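Local coordinates for protein endo-1,4-b-d-mannanase (Trichoderma reesei, PDB 1QNR) that probably hydrolyses beta-1,4-mannosidic linkages in mannan polysaccharides, as an endo-acting beta-mannanase of glycoside hydrolase family 5, at residues G167-C172 / G203-G208. Numbering follows the deposited sequence. Where two conformers were deposited one is given.
Sequences GNEPRC and GDEGLG. With BMA (beta-D-mannopyranose), chain B; BMA (beta-D-mannopyranose), chain C.
Arg171 and Glu205 form a salt bridge beside a bound beta-1,4-linked mannobiose, in loops leaving strands 161-165 and 199-201 of the family 5 TIM barrel; Asn168, Glu169 and Pro170 spell its Asn-Glu-Pro signature. The Arg171 chain, extended from CG to NE, brings its guanidinium side-on to the carboxylate. NE of Arg171 meets OE1 of Glu205 at 2.9 Å, and NH2 of Arg171 meets OE2 of Glu205 at 2.8 Å. Angles of 174° and 168° show both bonds nearly straight. Each oxygen uses its syn lone pair, the two groups being nearly coplanar. Leu207 CD1 covers one guanidinium face, while NH1 and NH2 of Arg171 reach O2 of the chain C mannose. A leucine in place of Arg171 would probably leave the Glu205 carboxylate without its charge partner and less firmly held, and that sugar hydroxyl without these two donors.

Carbon contacts come from Glu169, whose CG lies 3.6 Å from Glu205 CG, with the carboxylates stacked 16° apart and a water donating to OE2 of each; in one of its two conformers Glu169 bonds Trp114 through OE1 and His241 through OE2. Along the backbone, Glu169 N donates to Gly203 O at 2.9 Å. A second water joins the loops, donating to Pro170 O at 2.8 Å and accepting from Glu205 N at 2.9 Å.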
ATOM      1  N   GLY A 167      -5.715  -4.861  -1.612  1.00  6.53           N
ATOM      2  CA  GLY A 167      -4.622  -5.530  -2.341  1.00  6.74           C
ATOM      3  C   GLY A 167      -3.667  -4.452  -2.847  1.00  6.79           C
ATOM      4  O   GLY A 167      -3.917  -3.233  -2.784  1.00  7.48           O
ATOM      5  N   ASN A 168      -2.516  -4.950  -3.355  1.00  6.89           N
ATOM      6  CA  ASN A 168      -1.602  -4.044  -4.066  1.00  7.17           C
ATOM      7  C   ASN A 168      -2.021  -3.956  -5.552  1.00  7.08           C
ATOM      8  O   ASN A 168      -1.839  -4.956  -6.288  1.00  7.66           O
ATOM      9  CB  ASN A 168      -0.168  -4.527  -3.990  1.00  6.79           C
ATOM     10  CG  ASN A 168       0.794  -3.598  -4.765  1.00  5.98           C
ATOM     11  OD1 ASN A 168       0.811  -2.364  -4.566  1.00  8.01           O
ATOM     12  ND2 ASN A 168       1.561  -4.209  -5.657  1.00  9.20           N
ATOM     13  N   GLU A 169      -2.501  -2.785  -5.989  1.00  6.54           N
ATOM     14  CA  GLU A 169      -2.778  -2.495  -7.428  1.00  7.21           C
ATOM     15  C   GLU A 169      -3.781  -3.440  -8.043  1.00  7.24           C
ATOM     16  O   GLU A 169      -3.569  -3.910  -9.186  1.00  8.64           O
ATOM     17  CB  GLU A 169      -1.465  -2.456  -8.306  1.00  9.43           C
ATOM     18  CG  GLU A 169      -0.474  -1.462  -7.638  0.50  6.44           C
ATOM     19  CD  GLU A 169       0.711  -1.148  -8.506  0.50  7.63           C
ATOM     20  OE1 GLU A 169       1.121  -1.930  -9.384  0.50  7.25           O
ATOM     21  OE2 GLU A 169       1.342  -0.104  -8.219  0.50  6.78           O
ATOM     22  N   PRO A 170      -4.935  -3.767  -7.433  1.00  7.43           N
ATOM     23  CA  PRO A 170      -5.920  -4.659  -8.075  1.00  7.70           C
ATOM     24  C   PRO A 170      -6.313  -4.125  -9.458  1.00  7.15           C
ATOM     25  O   PRO A 170      -6.617  -2.926  -9.612  1.00  7.72           O
ATOM     26  CB  PRO A 170      -7.118  -4.636  -7.124  1.00  7.59           C
ATOM     27  CG  PRO A 170      -6.919  -3.431  -6.258  1.00 10.85           C
ATOM     28  CD  PRO A 170      -5.422  -3.230  -6.116  1.00  8.02           C
ATOM     29  N   ARG A 171      -6.345  -5.033 -10.451  1.00  7.58           N
ATOM     30  CA  ARG A 171      -6.822  -4.727 -11.803  1.00  8.30           C
ATOM     31  C   ARG A 171      -7.705  -5.874 -12.268  1.00  8.50           C
ATOM     32  O   ARG A 171      -7.593  -7.014 -11.767  1.00  8.17           O
ATOM     33  CB  ARG A 171      -5.693  -4.568 -12.844  1.00  8.91           C
ATOM     34  CG  ARG A 171      -4.709  -3.398 -12.558  1.00  8.57           C
ATOM     35  CD  ARG A 171      -3.726  -3.405 -13.759  1.00  9.54           C
ATOM     36  NE  ARG A 171      -2.777  -2.294 -13.664  1.00  9.30           N
ATOM     37  CZ  ARG A 171      -1.935  -1.945 -14.669  1.00 10.23           C
ATOM     38  NH1 ARG A 171      -1.933  -2.658 -15.803  1.00 11.05           N
ATOM     39  NH2 ARG A 171      -1.115  -0.928 -14.451  1.00 11.33           N
ATOM     40  N   CYS A 172      -8.524  -5.600 -13.282  1.00  9.45           N
ATOM     41  CA  CYS A 172      -9.318  -6.687 -13.914  1.00 10.32           C
ATOM     42  C   CYS A 172      -9.242  -6.343 -15.418  1.00 10.67           C
ATOM     43  O   CYS A 172     -10.108  -5.553 -15.888  1.00 11.61           O
ATOM     44  CB  CYS A 172     -10.707  -6.778 -13.268  1.00 11.39           C
ATOM     45  SG  CYS A 172     -11.678  -8.312 -13.701  1.00 11.83           S
ATOM     46  N   GLY A 203      -6.247   0.244  -2.379  1.00  7.23           N
ATOM     47  CA  GLY A 203      -4.902  -0.068  -2.872  1.00  8.33           C
ATOM     48  C   GLY A 203      -4.724   0.037  -4.391  1.00  8.03           C
ATOM     49  O   GLY A 203      -3.688  -0.374  -4.887  1.00  8.34           O
ATOM     50  N   ASP A 204      -5.763   0.476  -5.100  1.00  8.51           N
ATOM     51  CA  ASP A 204      -5.623   0.659  -6.557  1.00  8.69           C
ATOM     52  C   ASP A 204      -4.717   1.814  -6.909  1.00  8.87           C
ATOM     53  O   ASP A 204      -4.369   2.730  -6.152  1.00  8.83           O
ATOM     54  CB  ASP A 204      -7.051   0.852  -7.150  1.00 10.39           C
ATOM     55  CG  ASP A 204      -7.656   2.135  -6.631  1.00 12.15           C
ATOM     56  OD1 ASP A 204      -7.773   2.314  -5.375  1.00 12.30           O
ATOM     57  OD2 ASP A 204      -8.029   3.041  -7.448  1.00 15.86           O
ATOM     58  N   GLU A 205      -4.324   1.753  -8.213  1.00  8.94           N
ATOM     59  CA  GLU A 205      -3.461   2.799  -8.823  1.00  7.41           C
ATOM     60  C   GLU A 205      -4.137   4.109  -9.145  1.00  7.29           C
ATOM     61  O   GLU A 205      -3.507   5.134  -9.526  1.00  8.39           O
ATOM     62  CB  GLU A 205      -2.838   2.209 -10.072  1.00  8.38           C
ATOM     63  CG  GLU A 205      -1.940   0.968  -9.816  1.00  9.19           C
ATOM     64  CD  GLU A 205      -1.729   0.199 -11.134  1.00 10.01           C
ATOM     65  OE1 GLU A 205      -2.676  -0.619 -11.353  1.00 11.71           O
ATOM     66  OE2 GLU A 205      -0.781   0.393 -11.954  1.00 13.63           O
ATOM     67  N   GLY A 206      -5.517   4.108  -9.170  1.00  8.21           N
ATOM     68  CA  GLY A 206      -6.278   5.282  -9.573  1.00  9.83           C
ATOM     69  C   GLY A 206      -6.716   5.274 -11.048  1.00  8.90           C
ATOM     70  O   GLY A 206      -7.170   6.334 -11.538  1.00  9.63           O
ATOM     71  N   LEU A 207      -6.496   4.172 -11.766  1.00  9.02           N
ATOM     72  CA  LEU A 207      -6.799   4.192 -13.208  1.00  8.22           C
ATOM     73  C   LEU A 207      -8.321   4.360 -13.394  1.00  8.96           C
ATOM     74  O   LEU A 207      -9.159   3.868 -12.637  1.00 10.15           O
ATOM     75  CB  LEU A 207      -6.319   2.897 -13.897  1.00  8.79           C
ATOM     76  CG  LEU A 207      -4.835   2.519 -13.537  1.00  9.48           C
ATOM     77  CD1 LEU A 207      -4.473   1.195 -14.278  1.00 10.04           C
ATOM     78  CD2 LEU A 207      -3.833   3.611 -13.907  1.00 10.74           C
ATOM     79  N   GLY A 208      -8.687   5.034 -14.505  1.00  9.00           N
ATOM     80  CA  GLY A 208     -10.088   5.189 -14.923  1.00  9.61           C
ATOM     81  C   GLY A 208     -10.706   6.430 -14.348  1.00  9.03           C
ATOM     82  O   GLY A 208     -11.342   6.386 -13.250  1.00 10.41           O
TER
HETATM   83  C1  BMA B   2       2.823  -2.962 -14.282  0.50 18.93           C
HETATM   84  C2  BMA B   2       3.854  -3.947 -13.679  0.50 18.85           C
HETATM   85  C3  BMA B   2       3.813  -3.886 -12.150  0.50 17.07           C
HETATM   86  C4  BMA B   2       3.880  -2.442 -11.670  0.50 16.70           C
HETATM   87  C5  BMA B   2       2.864  -1.528 -12.359  0.50 16.94           C
HETATM   88  C6  BMA B   2       3.184  -0.010 -12.110  0.50 17.13           C
HETATM   89  O2  BMA B   2       5.180  -3.612 -14.114  0.50 18.30           O
HETATM   90  O3  BMA B   2       4.816  -4.652 -11.538  0.50 16.98           O
HETATM   91  O4  BMA B   2       3.690  -2.459 -10.247  0.50 13.35           O
HETATM   92  O5  BMA B   2       3.092  -1.600 -13.820  0.50 17.97           O
HETATM   93  O6  BMA B   2       2.027   0.598 -12.698  0.50 19.22           O
HETATM   94  C1  BMA C   1       1.132  -1.529 -19.110  0.50 23.42           C
HETATM   95  C2  BMA C   1       1.061  -0.622 -17.863  0.50 20.77           C
HETATM   96  C3  BMA C   1       2.113  -1.019 -16.801  0.50 20.44           C
HETATM   97  C4  BMA C   1       1.997  -2.514 -16.490  0.50 21.27           C
HETATM   98  C5  BMA C   1       2.067  -3.352 -17.809  0.50 24.04           C
HETATM   99  C6  BMA C   1       2.143  -4.850 -17.657  0.50 27.26           C
HETATM  100  O1  BMA C   1       0.056  -1.201 -19.989  0.50 25.78           O
HETATM  101  O2  BMA C   1      -0.254  -0.694 -17.289  0.50 18.50           O
HETATM  102  O3  BMA C   1       1.762  -0.277 -15.603  0.50 17.52           O
HETATM  103  O4  BMA C   1       3.037  -2.994 -15.674  0.50 20.02           O
HETATM  104  O5  BMA C   1       0.926  -2.909 -18.627  0.50 25.83           O
HETATM  105  O6  BMA C   1       0.931  -5.539 -17.373  0.50 29.72           O
HETATM  106  O   HOH W   1       1.308   1.442 -10.706  1.00 33.87           O
HETATM  107  O   HOH W   2      -4.964  -0.650  -9.793  1.00  9.15           O